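Local coordinates for PT26-6P (Thermococcus sp., PDB 2WB7), which is of unknown function but is encoded by a family of mobile extrachromosomal elements of Euryarchaea and comprises three domains with novel folds, at residues V51-Y56 / V69-E74; E164-V169 / T209-T214; G233-L238 / L254-Y259; E378-V383 / A506-E511. All blocks are in the same frame, centred on the assembly; numbering follows the deposited sequence.

Interaction 1. Residues V51-Y56 / V69-E74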
loop_
_atom_site.group_PDB
_atom_site.type_symbol
_atom_site.label_atom_id
_atom_site.label_comp_id
_atom_site.label_asym_id
_atom_site.label_seq_id
_atom_site.Cartn_x
_atom_site.Cartn_y
_atom_site.Cartn_z
ATOM N N VAL A 51 29.574 -13.084 -26.824
ATOM C CA VAL A 51 28.211 -12.665 -26.535
ATOM C C VAL A 51 28.253 -11.438 -25.621
ATOM O O VAL A 51 29.002 -11.398 -24.643
ATOM C CB VAL A 51 27.411 -13.784 -25.845
ATOM C CG1 VAL A 51 25.960 -13.392 -25.724
ATOM C CG2 VAL A 51 27.548 -15.080 -26.601
ATOM N N LEU A 52 27.469 -10.425 -25.965
ATOM C CA LEU A 52 27.284 -9.278 -25.095
ATOM C C LEU A 52 26.045 -9.555 -24.257
ATOM O O LEU A 52 25.028 -10.013 -24.784
ATOM C CB LEU A 52 27.111 -7.992 -25.904
ATOM C CG LEU A 52 28.386 -7.230 -26.281
ATOM C CD1 LEU A 52 29.149 -6.739 -25.027
ATOM C CD2 LEU A 52 29.266 -8.102 -27.158
ATOM N N ILE A 53 26.130 -9.306 -22.952
ATOM C CA ILE A 53 25.017 -9.593 -22.050
ATOM C C ILE A 53 24.493 -8.316 -21.415
ATOM O O ILE A 53 25.263 -7.555 -20.833
ATOM C CB ILE A 53 25.434 -10.570 -20.932
ATOM C CG1 ILE A 53 26.226 -11.746 -21.522
ATOM C CG2 ILE A 53 24.211 -11.038 -20.152
ATOM C CD1 ILE A 53 26.499 -12.888 -20.546
ATOM N N HIS A 54 23.186 -8.089 -21.543
ATOM C CA HIS A 54 22.504 -6.987 -20.867
ATOM C C HIS A 54 21.328 -7.479 -20.029
ATOM O O HIS A 54 20.550 -8.344 -20.460
ATOM C CB HIS A 54 22.031 -5.950 -21.878
ATOM C CG HIS A 54 23.149 -5.299 -22.628
ATOM N ND1 HIS A 54 23.753 -4.136 -22.200
ATOM C CD2 HIS A 54 23.790 -5.661 -23.768
ATOM C CE1 HIS A 54 24.714 -3.806 -23.046
ATOM N NE2 HIS A 54 24.755 -4.713 -24.006
ATOM N N ILE A 55 21.221 -6.923 -18.822
ATOM C CA ILE A 55 20.135 -7.232 -17.891
ATOM C C ILE A 55 19.253 -6.010 -17.655
ATOM O O ILE A 55 19.751 -4.904 -17.389
ATOM C CB ILE A 55 20.676 -7.716 -16.530
ATOM C CG1 ILE A 55 21.645 -8.878 -16.729
ATOM C CG2 ILE A 55 19.538 -8.121 -15.611
ATOM C CD1 ILE A 55 22.376 -9.262 -15.477
ATOM N N TYR A 56 17.942 -6.216 -17.748
ATOM C CA TYR A 56 16.980 -5.139 -17.530
ATOM C C TYR A 56 15.881 -5.509 -16.533
ATOM O O TYR A 56 15.374 -6.639 -16.532
ATOM C CB TYR A 56 16.313 -4.758 -18.845
ATOM C CG TYR A 56 17.266 -4.431 -19.952
ATOM C CD1 TYR A 56 17.703 -3.130 -20.153
ATOM C CD2 TYR A 56 17.715 -5.422 -20.815
ATOM C CE1 TYR A 56 18.573 -2.826 -21.164
ATOM C CE2 TYR A 56 18.576 -5.127 -21.840
ATOM C CZ TYR A 56 19.005 -3.823 -22.012
ATOM O OH TYR A 56 19.878 -3.522 -23.037
ATOM N N VAL A 69 12.443 -9.683 -15.216
ATOM C CA VAL A 69 13.807 -9.381 -15.588
ATOM C C VAL A 69 13.992 -9.781 -17.027
ATOM O O VAL A 69 13.656 -10.903 -17.410
ATOM C CB VAL A 69 14.829 -10.154 -14.739
ATOM C CG1 VAL A 69 16.236 -9.982 -15.317
ATOM C CG2 VAL A 69 14.781 -9.694 -13.303
ATOM N N GLN A 70 14.511 -8.857 -17.826
ATOM C CA GLN A 70 14.870 -9.155 -19.202
ATOM C C GLN A 70 16.380 -9.280 -19.359
ATOM O O GLN A 70 17.153 -8.462 -18.851
ATOM C CB GLN A 70 14.323 -8.090 -20.145
ATOM C CG GLN A 70 13.009 -8.479 -20.771
ATOM C CD GLN A 70 12.397 -7.358 -21.577
ATOM O OE1 GLN A 70 11.919 -6.380 -21.018
ATOM N NE2 GLN A 70 12.394 -7.504 -22.897
ATOM N N ILE A 71 16.786 -10.335 -20.052
ATOM C CA ILE A 71 18.184 -10.551 -20.411
ATOM C C ILE A 71 18.347 -10.506 -21.931
ATOM O O ILE A 71 17.719 -11.269 -22.655
ATOM C CB ILE A 71 18.670 -11.913 -19.920
ATOM C CG1 ILE A 71 18.369 -12.073 -18.429
ATOM C CG2 ILE A 71 20.152 -12.074 -20.210
ATOM C CD1 ILE A 71 18.263 -13.542 -17.983
ATOM N N ARG A 72 19.196 -9.609 -22.410
ATOM C CA ARG A 72 19.411 -9.496 -23.835
ATOM C C ARG A 72 20.816 -9.946 -24.257
ATOM O O ARG A 72 21.822 -9.376 -23.822
ATOM C CB ARG A 72 19.149 -8.067 -24.278
ATOM C CG ARG A 72 19.428 -7.816 -25.724
ATOM C CD ARG A 72 19.492 -6.335 -25.953
ATOM N NE ARG A 72 18.969 -5.974 -27.262
ATOM C CZ ARG A 72 17.674 -5.850 -27.534
ATOM N NH1 ARG A 72 16.770 -6.062 -26.575
ATOM N NH2 ARG A 72 17.288 -5.513 -28.766
ATOM N N LEU A 73 20.871 -10.962 -25.115
ATOM C CA LEU A 73 22.130 -11.505 -25.611
ATOM C C LEU A 73 22.400 -11.073 -27.057
ATOM O O LEU A 73 21.621 -11.390 -27.948
ATOM C CB LEU A 73 22.075 -13.029 -25.558
ATOM C CG LEU A 73 21.618 -13.679 -24.251
ATOM C CD1 LEU A 73 21.744 -15.188 -24.344
ATOM C CD2 LEU A 73 22.440 -13.149 -23.109
ATOM N N GLU A 74 23.495 -10.354 -27.293
ATOM C CA GLU A 74 23.908 -10.027 -28.661
ATOM C C GLU A 74 24.988 -10.963 -29.176
ATOM O O GLU A 74 26.065 -11.057 -28.597
ATOM C CB GLU A 74 24.446 -8.602 -28.754
ATOM C CG GLU A 74 23.666 -7.589 -27.950
ATOM C CD GLU A 74 24.539 -6.403 -27.518
ATOM O OE1 GLU A 74 24.146 -5.691 -26.554
ATOM O OE2 GLU A 74 25.631 -6.207 -28.123
#

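Interaction 2. Residues E164-V169 / T209-T214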
loop_
_atom_site.group_PDB
_atom_site.type_symbol
_atom_site.label_atom_id
_atom_site.label_comp_id
_atom_site.label_asym_id
_atom_site.label_seq_id
_atom_site.Cartn_x
_atom_site.Cartn_y
_atom_site.Cartn_z
ATOM N N GLU A 164 21.753 -8.779 -5.728
ATOM C CA GLU A 164 22.146 -8.536 -7.108
ATOM C C GLU A 164 21.705 -9.696 -7.982
ATOM O O GLU A 164 21.515 -10.809 -7.499
ATOM C CB GLU A 164 23.665 -8.358 -7.227
ATOM C CG GLU A 164 24.243 -7.175 -6.456
ATOM C CD GLU A 164 23.980 -5.848 -7.131
ATOM O OE1 GLU A 164 23.602 -5.863 -8.319
ATOM O OE2 GLU A 164 24.150 -4.790 -6.484
ATOM N N ILE A 165 21.539 -9.429 -9.269
ATOM C CA ILE A 165 21.270 -10.482 -10.232
ATOM C C ILE A 165 22.529 -10.838 -11.026
ATOM O O ILE A 165 23.296 -9.969 -11.439
ATOM C CB ILE A 165 20.158 -10.084 -11.215
ATOM C CG1 ILE A 165 18.899 -9.686 -10.451
ATOM C CG2 ILE A 165 19.847 -11.231 -12.167
ATOM C CD1 ILE A 165 17.783 -9.217 -11.353
ATOM N N ARG A 166 22.751 -12.123 -11.236
ATOM C CA ARG A 166 23.823 -12.505 -12.131
ATOM C C ARG A 166 23.407 -13.570 -13.150
ATOM O O ARG A 166 22.529 -14.414 -12.893
ATOM C CB ARG A 166 25.101 -12.874 -11.359
ATOM C CG ARG A 166 25.157 -14.279 -10.774
ATOM C CD ARG A 166 26.624 -14.652 -10.456
ATOM N NE ARG A 166 27.327 -13.666 -9.617
ATOM C CZ ARG A 166 27.962 -13.959 -8.477
ATOM N NH1 ARG A 166 27.987 -15.208 -8.026
ATOM N NH2 ARG A 166 28.576 -13.007 -7.785
ATOM N N VAL A 167 24.031 -13.488 -14.323
ATOM C CA VAL A 167 23.705 -14.340 -15.454
ATOM C C VAL A 167 24.937 -15.100 -15.936
ATOM O O VAL A 167 26.053 -14.569 -15.947
ATOM C CB VAL A 167 23.155 -13.509 -16.623
ATOM C CG1 VAL A 167 22.630 -14.422 -17.731
ATOM C CG2 VAL A 167 22.063 -12.563 -16.133
ATOM N N ILE A 168 24.737 -16.346 -16.339
ATOM C CA ILE A 168 25.837 -17.150 -16.837
ATOM C C ILE A 168 25.461 -17.786 -18.161
ATOM O O ILE A 168 24.483 -18.526 -18.252
ATOM C CB ILE A 168 26.258 -18.216 -15.822
ATOM C CG1 ILE A 168 26.756 -17.526 -14.549
ATOM C CG2 ILE A 168 27.332 -19.126 -16.412
ATOM C CD1 ILE A 168 27.365 -18.467 -13.507
ATOM N N VAL A 169 26.235 -17.461 -19.193
ATOM C CA VAL A 169 26.003 -18.009 -20.517
ATOM C C VAL A 169 27.114 -18.987 -20.876
ATOM O O VAL A 169 28.306 -18.696 -20.704
ATOM C CB VAL A 169 25.903 -16.907 -21.603
ATOM C CG1 VAL A 169 25.351 -17.488 -22.917
ATOM C CG2 VAL A 169 25.057 -15.741 -21.103
ATOM N N THR A 209 32.438 -19.454 -21.290
ATOM C CA THR A 209 31.541 -19.269 -20.180
ATOM C C THR A 209 31.549 -17.779 -19.892
ATOM O O THR A 209 32.545 -17.224 -19.420
ATOM C CB THR A 209 31.988 -20.045 -18.942
ATOM O OG1 THR A 209 31.744 -21.440 -19.146
ATOM C CG2 THR A 209 31.215 -19.568 -17.721
ATOM N N LEU A 210 30.457 -17.114 -20.242
ATOM C CA LEU A 210 30.369 -15.689 -20.014
ATOM C C LEU A 210 29.463 -15.446 -18.824
ATOM O O LEU A 210 28.525 -16.213 -18.561
ATOM C CB LEU A 210 29.894 -14.965 -21.281
ATOM C CG LEU A 210 30.851 -15.155 -22.472
ATOM C CD1 LEU A 210 30.383 -14.404 -23.721
ATOM C CD2 LEU A 210 32.283 -14.748 -22.115
ATOM N N LYS A 211 29.769 -14.395 -18.083
ATOM C CA LYS A 211 29.052 -14.113 -16.861
ATOM C C LYS A 211 28.916 -12.610 -16.686
ATOM O O LYS A 211 29.881 -11.860 -16.847
ATOM C CB LYS A 211 29.772 -14.748 -15.671
ATOM C CG LYS A 211 29.759 -13.903 -14.404
ATOM C CD LYS A 211 30.852 -14.373 -13.437
ATOM C CE LYS A 211 30.997 -13.434 -12.241
ATOM N NZ LYS A 211 29.776 -13.454 -11.381
ATOM N N ALA A 212 27.695 -12.185 -16.384
ATOM C CA ALA A 212 27.390 -10.786 -16.142
ATOM C C ALA A 212 26.702 -10.658 -14.792
ATOM O O ALA A 212 26.142 -11.618 -14.268
ATOM C CB ALA A 212 26.513 -10.219 -17.263
ATOM N N GLU A 213 26.765 -9.464 -14.225
ATOM C CA GLU A 213 26.174 -9.200 -12.929
ATOM C C GLU A 213 25.722 -7.745 -12.855
ATOM O O GLU A 213 26.259 -6.888 -13.551
ATOM C CB GLU A 213 27.194 -9.490 -11.843
ATOM C CG GLU A 213 26.731 -9.223 -10.439
ATOM C CD GLU A 213 27.771 -9.657 -9.449
ATOM O OE1 GLU A 213 28.134 -8.840 -8.570
ATOM O OE2 GLU A 213 28.241 -10.815 -9.583
ATOM N N THR A 214 24.736 -7.466 -12.014
ATOM C CA THR A 214 24.234 -6.105 -11.890
ATOM C C THR A 214 24.985 -5.358 -10.802
ATOM O O THR A 214 25.783 -5.948 -10.073
ATOM C CB THR A 214 22.718 -6.080 -11.611
ATOM O OG1 THR A 214 22.431 -6.843 -10.433
ATOM C CG2 THR A 214 21.959 -6.688 -12.784
#

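Interaction 3. Residues G233-L238 / L254-Y259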
loop_
_atom_site.group_PDB
_atom_site.type_symbol
_atom_site.label_atom_id
_atom_site.label_comp_id
_atom_site.label_asym_id
_atom_site.label_seq_id
_atom_site.Cartn_x
_atom_site.Cartn_y
_atom_site.Cartn_z
ATOM N N GLY A 233 -8.918 9.661 -0.639
ATOM C CA GLY A 233 -9.046 8.575 0.332
ATOM C C GLY A 233 -9.069 9.142 1.740
ATOM O O GLY A 233 -8.436 10.156 2.000
HETATM N N MSE A 234 -9.782 8.495 2.656
HETATM C CA MSE A 234 -9.982 9.076 3.978
HETATM C C MSE A 234 -9.077 8.523 5.081
HETATM O O MSE A 234 -8.496 7.456 4.947
HETATM C CB MSE A 234 -11.449 8.971 4.418
HETATM C CG MSE A 234 -11.882 10.181 5.230
HETATM SE SE MSE A 234 -13.491 9.940 6.238
HETATM C CE MSE A 234 -12.887 8.508 7.393
ATOM N N LEU A 235 -8.975 9.287 6.166
ATOM C CA LEU A 235 -8.298 8.876 7.391
ATOM C C LEU A 235 -9.283 8.905 8.552
ATOM O O LEU A 235 -10.153 9.776 8.605
ATOM C CB LEU A 235 -7.184 9.856 7.724
ATOM C CG LEU A 235 -6.099 9.907 6.661
ATOM C CD1 LEU A 235 -5.233 11.169 6.800
ATOM C CD2 LEU A 235 -5.267 8.632 6.779
ATOM N N GLY A 236 -9.123 7.975 9.489
ATOM C CA GLY A 236 -9.864 8.022 10.732
ATOM C C GLY A 236 -11.365 7.828 10.595
ATOM O O GLY A 236 -11.835 7.003 9.825
ATOM N N SER A 237 -12.125 8.591 11.366
ATOM C CA SER A 237 -13.548 8.366 11.464
ATOM C C SER A 237 -14.248 9.694 11.548
ATOM O O SER A 237 -13.718 10.638 12.127
ATOM C CB SER A 237 -13.846 7.581 12.734
ATOM O OG SER A 237 -15.229 7.461 12.963
ATOM N N LEU A 238 -15.431 9.787 10.962
ATOM C CA LEU A 238 -16.256 10.949 11.210
ATOM C C LEU A 238 -16.526 11.036 12.719
ATOM O O LEU A 238 -16.472 10.035 13.427
ATOM C CB LEU A 238 -17.565 10.829 10.428
ATOM C CG LEU A 238 -17.490 11.190 8.944
ATOM C CD1 LEU A 238 -18.765 10.763 8.244
ATOM C CD2 LEU A 238 -17.200 12.692 8.732
ATOM N N LEU A 254 -13.719 5.605 0.402
ATOM C CA LEU A 254 -12.475 4.885 0.216
ATOM C C LEU A 254 -11.549 5.292 1.336
ATOM O O LEU A 254 -11.563 6.439 1.778
ATOM C CB LEU A 254 -11.846 5.259 -1.109
ATOM C CG LEU A 254 -12.592 4.780 -2.360
ATOM C CD1 LEU A 254 -11.674 4.988 -3.578
ATOM C CD2 LEU A 254 -13.039 3.313 -2.226
ATOM N N TYR A 255 -10.747 4.363 1.825
ATOM C CA TYR A 255 -9.788 4.737 2.859
ATOM C C TYR A 255 -8.383 4.741 2.277
ATOM O O TYR A 255 -8.080 3.973 1.364
ATOM C CB TYR A 255 -9.889 3.795 4.076
ATOM C CG TYR A 255 -10.814 4.305 5.165
ATOM C CD1 TYR A 255 -12.178 4.033 5.146
ATOM C CD2 TYR A 255 -10.317 5.070 6.211
ATOM C CE1 TYR A 255 -13.009 4.510 6.138
ATOM C CE2 TYR A 255 -11.132 5.547 7.200
ATOM C CZ TYR A 255 -12.467 5.267 7.164
ATOM O OH TYR A 255 -13.264 5.757 8.167
ATOM N N GLN A 256 -7.524 5.613 2.780
ATOM C CA GLN A 256 -6.115 5.430 2.507
ATOM C C GLN A 256 -5.743 4.100 3.182
ATOM O O GLN A 256 -6.308 3.746 4.231
ATOM C CB GLN A 256 -5.275 6.582 3.068
ATOM C CG GLN A 256 -5.581 7.967 2.510
ATOM C CD GLN A 256 -5.281 8.091 1.034
ATOM O OE1 GLN A 256 -4.406 7.406 0.494
ATOM N NE2 GLN A 256 -6.007 8.976 0.364
ATOM N N ASN A 257 -4.820 3.354 2.577
ATOM C CA ASN A 257 -4.284 2.143 3.192
ATOM C C ASN A 257 -2.789 2.308 3.399
ATOM O O ASN A 257 -2.121 2.940 2.599
ATOM C CB ASN A 257 -4.493 0.923 2.289
ATOM C CG ASN A 257 -5.892 0.367 2.349
ATOM O OD1 ASN A 257 -6.715 0.650 1.490
ATOM N ND2 ASN A 257 -6.167 -0.441 3.351
ATOM N N LYS A 258 -2.262 1.709 4.458
ATOM C CA LYS A 258 -0.831 1.565 4.621
ATOM C C LYS A 258 -0.454 0.192 4.050
ATOM O O LYS A 258 -1.080 -0.808 4.380
ATOM C CB LYS A 258 -0.496 1.628 6.104
ATOM C CG LYS A 258 0.893 2.145 6.428
ATOM C CD LYS A 258 1.370 1.624 7.781
ATOM C CE LYS A 258 0.208 1.341 8.756
ATOM N NZ LYS A 258 0.673 0.702 10.058
ATOM N N TYR A 259 0.549 0.138 3.180
ATOM C CA TYR A 259 0.893 -1.111 2.494
ATOM C C TYR A 259 2.267 -1.631 2.872
ATOM O O TYR A 259 3.168 -0.841 3.117
ATOM C CB TYR A 259 0.902 -0.908 0.982
ATOM C CG TYR A 259 -0.420 -0.549 0.360
ATOM C CD1 TYR A 259 -0.708 0.767 0.023
ATOM C CD2 TYR A 259 -1.366 -1.529 0.081
ATOM C CE1 TYR A 259 -1.921 1.102 -0.559
ATOM C CE2 TYR A 259 -2.573 -1.212 -0.493
ATOM C CZ TYR A 259 -2.846 0.105 -0.822
ATOM O OH TYR A 259 -4.050 0.443 -1.399
#

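Interaction 4. Residues E378-V383 / A506-E511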
loop_
_atom_site.group_PDB
_atom_site.type_symbol
_atom_site.label_atom_id
_atom_site.label_comp_id
_atom_site.label_asym_id
_atom_site.label_seq_id
_atom_site.Cartn_x
_atom_site.Cartn_y
_atom_site.Cartn_z
ATOM N N GLU A 378 -3.392 -1.953 5.528
ATOM C CA GLU A 378 -4.162 -1.570 6.696
ATOM C C GLU A 378 -4.926 -0.269 6.433
ATOM O O GLU A 378 -4.322 0.784 6.236
ATOM C CB GLU A 378 -3.258 -1.457 7.924
ATOM C CG GLU A 378 -3.921 -0.761 9.086
ATOM C CD GLU A 378 -3.068 -0.724 10.348
ATOM O OE1 GLU A 378 -1.946 -1.269 10.337
ATOM O OE2 GLU A 378 -3.534 -0.152 11.357
ATOM N N PRO A 379 -6.265 -0.353 6.403
ATOM C CA PRO A 379 -7.106 0.821 6.213
ATOM C C PRO A 379 -6.842 1.789 7.338
ATOM O O PRO A 379 -6.858 1.390 8.502
ATOM C CB PRO A 379 -8.524 0.262 6.339
ATOM C CG PRO A 379 -8.399 -1.178 6.010
ATOM C CD PRO A 379 -7.053 -1.589 6.522
HETATM N N MSE A 380 -6.573 3.045 7.002
HETATM C CA MSE A 380 -6.167 4.021 8.002
HETATM C C MSE A 380 -7.381 4.525 8.772
HETATM O O MSE A 380 -7.721 5.707 8.731
HETATM C CB MSE A 380 -5.419 5.154 7.318
HETATM C CG MSE A 380 -4.107 4.702 6.695
HETATM SE SE MSE A 380 -2.868 4.230 8.081
HETATM C CE MSE A 380 -2.315 6.052 8.339
ATOM N N ILE A 381 -8.064 3.606 9.445
ATOM C CA ILE A 381 -9.277 3.954 10.156
ATOM C C ILE A 381 -8.912 4.382 11.563
ATOM O O ILE A 381 -7.750 4.327 11.964
ATOM C CB ILE A 381 -10.290 2.779 10.210
ATOM C CG1 ILE A 381 -9.661 1.518 10.815
ATOM C CG2 ILE A 381 -10.829 2.468 8.838
ATOM C CD1 ILE A 381 -10.071 1.225 12.280
ATOM N N SER A 382 -9.902 4.833 12.307
ATOM C CA SER A 382 -9.716 5.049 13.726
ATOM C C SER A 382 -11.027 4.722 14.421
ATOM O O SER A 382 -12.105 5.098 13.943
ATOM C CB SER A 382 -9.337 6.490 14.006
ATOM O OG SER A 382 -9.398 6.732 15.401
ATOM N N VAL A 383 -10.944 4.001 15.531
ATOM C CA VAL A 383 -12.146 3.693 16.276
ATOM C C VAL A 383 -12.251 4.641 17.448
ATOM O O VAL A 383 -11.370 4.681 18.286
ATOM C CB VAL A 383 -12.153 2.270 16.758
ATOM C CG1 VAL A 383 -13.404 2.032 17.560
ATOM C CG2 VAL A 383 -12.058 1.307 15.558
ATOM N N ALA A 506 -3.276 7.040 17.302
ATOM C CA ALA A 506 -3.257 8.346 17.946
ATOM C C ALA A 506 -2.912 9.444 16.952
ATOM O O ALA A 506 -3.456 10.545 17.010
ATOM C CB ALA A 506 -2.272 8.341 19.072
ATOM N N LYS A 507 -1.990 9.158 16.045
ATOM C CA LYS A 507 -1.545 10.180 15.109
ATOM C C LYS A 507 -2.610 10.473 14.067
ATOM O O LYS A 507 -2.720 11.583 13.545
ATOM C CB LYS A 507 -0.233 9.769 14.449
ATOM C CG LYS A 507 0.948 9.731 15.402
ATOM C CD LYS A 507 2.202 9.221 14.684
ATOM C CE LYS A 507 3.457 9.931 15.192
ATOM N NZ LYS A 507 4.677 9.446 14.478
ATOM N N ILE A 508 -3.413 9.469 13.766
ATOM C CA ILE A 508 -4.541 9.699 12.880
ATOM C C ILE A 508 -5.561 10.638 13.548
ATOM O O ILE A 508 -5.947 11.685 12.989
ATOM C CB ILE A 508 -5.218 8.385 12.481
ATOM C CG1 ILE A 508 -4.303 7.581 11.540
ATOM C CG2 ILE A 508 -6.539 8.682 11.836
ATOM C CD1 ILE A 508 -4.601 6.108 11.476
ATOM N N ASP A 509 -5.982 10.278 14.758
ATOM C CA ASP A 509 -6.888 11.136 15.499
ATOM C C ASP A 509 -6.345 12.571 15.551
ATOM O O ASP A 509 -7.071 13.512 15.240
ATOM C CB ASP A 509 -7.145 10.563 16.893
ATOM C CG ASP A 509 -7.975 9.294 16.851
ATOM O OD1 ASP A 509 -8.794 9.176 15.914
ATOM O OD2 ASP A 509 -7.820 8.426 17.746
ATOM N N ALA A 510 -5.068 12.730 15.902
ATOM C CA ALA A 510 -4.484 14.062 16.055
ATOM C C ALA A 510 -4.515 14.833 14.758
ATOM O O ALA A 510 -4.740 16.038 14.759
ATOM C CB ALA A 510 -3.070 13.987 16.594
ATOM N N GLU A 511 -4.316 14.137 13.646
ATOM C CA GLU A 511 -4.404 14.764 12.324
ATOM C C GLU A 511 -5.820 15.223 11.984
ATOM O O GLU A 511 -6.023 16.305 11.406
ATOM C CB GLU A 511 -3.917 13.803 11.257
ATOM C CG GLU A 511 -4.419 14.134 9.858
ATOM C CD GLU A 511 -3.818 15.422 9.312
ATOM O OE1 GLU A 511 -2.688 15.778 9.734
ATOM O OE2 GLU A 511 -4.483 16.080 8.474
#

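Interaction 1. Residues V51-Y56 / V69-E74
Three antiparallel hydrogen-bonded pairs, L52 with E74, H54 with R72 and Y56 with Q70, carry the polar part of this beta hairpin of strands 52-62 and 66-75. Each exchanges two backbone bonds; L52 N reaches E74 O at 3.0 Å, and R72 N reaches H54 O at 2.7 Å with an N-H...O angle of 165°. Between them sit the non-hydrogen-bonded pairs I53-L73 and I55-I71. On the face of L52, H54, Y56 and the long polar chains, the rim of the Y56 ring meets R72, with CE2 3.9 Å from CB and CB in the ring plane; the R72 guanidinium goes on to a salt bridge with D123. The E74 carboxylate reaches the H54 ring edge, but the angle is too poor for a hydrogen bond and the placement is doubtful. The other face is aliphatic. I53 holds CG2 anti to its backbone N, which sets that methyl 4.0 Å from L73 CD2 and 4.2 Å from I71 CG2, and I55 CG2 lies 3.8 Å from V69 CG1. The chemistry is therefore two-sided: a polar, partly exposed face backs a hydrocarbon face that lies against V167, V169 and L210, while main-chain bonds fix the register.

Interaction 2. Residues E164-V169 / T209-T214
Two torsions at R166 bring its guanidinium to E213: chi1 of 81° sets CG between the backbone N and the carbonyl carbon, and a bend at chi3 folds the tip over. E213, with CG anti to its backbone N and extended beyond, lies alongside R166, pointing the same way. R166 grips a single oxygen side-on: NE lies 3.0 Å and NH2 2.9 Å from E213 OE2, and both nitrogens come from the same face of the carboxylate. That oxygen lies nearly in the guanidinium plane, whereas the carboxylate is turned 31° from it, making a planar fit on the donor side only. K211 joins the network, NZ lying over a face of the guanidinium and 3.5 Å from E213 OE2, so one carboxylate is shared by two cations and probably offsets the repulsion between these like charges. At the other end T214 OG1 accepts a bond from I165 N at 3.0 Å and donates to E164 OE1, although the position of that carboxylate oxygen is uncertain. T214 N returns a bond to I165 O.

V167-A212 and V169-L210 are antiparallel hydrogen-bonded pairs, with V167 N 2.8 Å from A212 O, while R166-E213 and I168-K211 are non-hydrogen-bonded. I168 CG2 touches T209 CG2 at 4.1 Å on the mostly charged face. From the other face V167 and T214 pack on I55, and V169 and A212 on I53, of strand 52-62. Two sheets meeting by aliphatic faces are consistent with a sandwich-like arrangement in the first immunoglobulin-like domain, to which E164-V169 belongs.

Interaction 3. Residues G233-L238 / L254-Y259
M234 and Y255 form the tight part of this contact, where the loop preceding strand 253-261 is bridged to the start of that strand, part of the eight-stranded antiparallel sheet of the second immunoglobulin-like domain. M234 N donates to L254 O at 2.9 Å, and its own carbonyl takes a bond from Q256 N at 3.0 Å, so M234 uses both its N-H and its C=O on the strand. The selenomethionine side chain runs alongside the Y255 ring, CB over one face; SE is 5.5 Å from the ring centroid and 34° off its normal, an oblique Met-aromatic contact. The Y255 hydroxyl donates to G236 O near the ring plane, though its exact position is doubtful. A phenylalanine here would probably lose the hydroxyl link to G236 O. The partly exposed side, with G233, L235 and Q256, is looser. The L235 side chain touches Q256 CB through CD2, at 4.2 Å. A bend at chi2 (-64°) folds the Q256 amide back onto G233, which has no side chain to stand in its way; NE2 lies 3.2 Å from G233 O, above the carbonyl plane and not on a lone pair. Main-chain bonds thus fix the loop at M234, the ring and its hydroxyl extend the hold two residues further, and on the partly exposed side the Q256 amide divides its bonding between G233 O and its stronger partner, I230 O.

Interaction 4. Residues E378-V383 / A506-E511
I508 meets M380, I381 and S382 with successive parts of its side chain. CB points from the helix toward the loop, and there the chain divides. CG2, anti to the backbone N, lies 4.2 Å from S382 CB. CG1 takes the other direction (chi1 -70°), coming 4.1 Å from M380 CE. The tip, CD1, fits between two partners: the M380 methyl at 3.9 Å and the carbonyl oxygen of I381 at 3.7 Å. M380, a selenomethionine, is bent at chi2 and chi3, which swings CE across to this branch; its backbone sits at the centre of an inverse gamma turn.

Beside this apolar wedge lies the polar link. S382 OG donates to D509 OD1 at 2.6 Å, met on the syn side and 22° out of the carboxylate plane, while D509 OD2 makes a salt bridge with K497 of helix 471-499. With an alanine in place of D509, S382 OG would probably lose its acceptor and K497 its carboxylate partner. The loop just after strand 370-379, in the second immunoglobulin-like domain, is thus joined to helix 503-523 of the helical domain, a sheet-to-helix domain interface to which this contact contributes an isoleucine and a serine-aspartate bond.

Overall arrangement
The four contacts form two clusters along an elongated chain. Interactions 1 and 2, with centres 9 Å apart, put the aliphatic faces of two sheets together: I53 packs on V169, I55 on V167 and V69 on I165, where V69 CG2 lies 3.6 Å from I165 CD1. Interactions 3 and 4, with centres 8 Å apart, meet at M380 of interaction 4, whose O lies 2.8 Å from G236 N and whose N lies 2.9 Å from Q256 O, both probable hydrogen bonds. Strands 253-261 and 370-379 are neighbours in one sheet. The loop of interaction 3 also reaches the helical domain, S237 O bonding Y490 OH. Nearest atoms of the two clusters are about 22 Å apart.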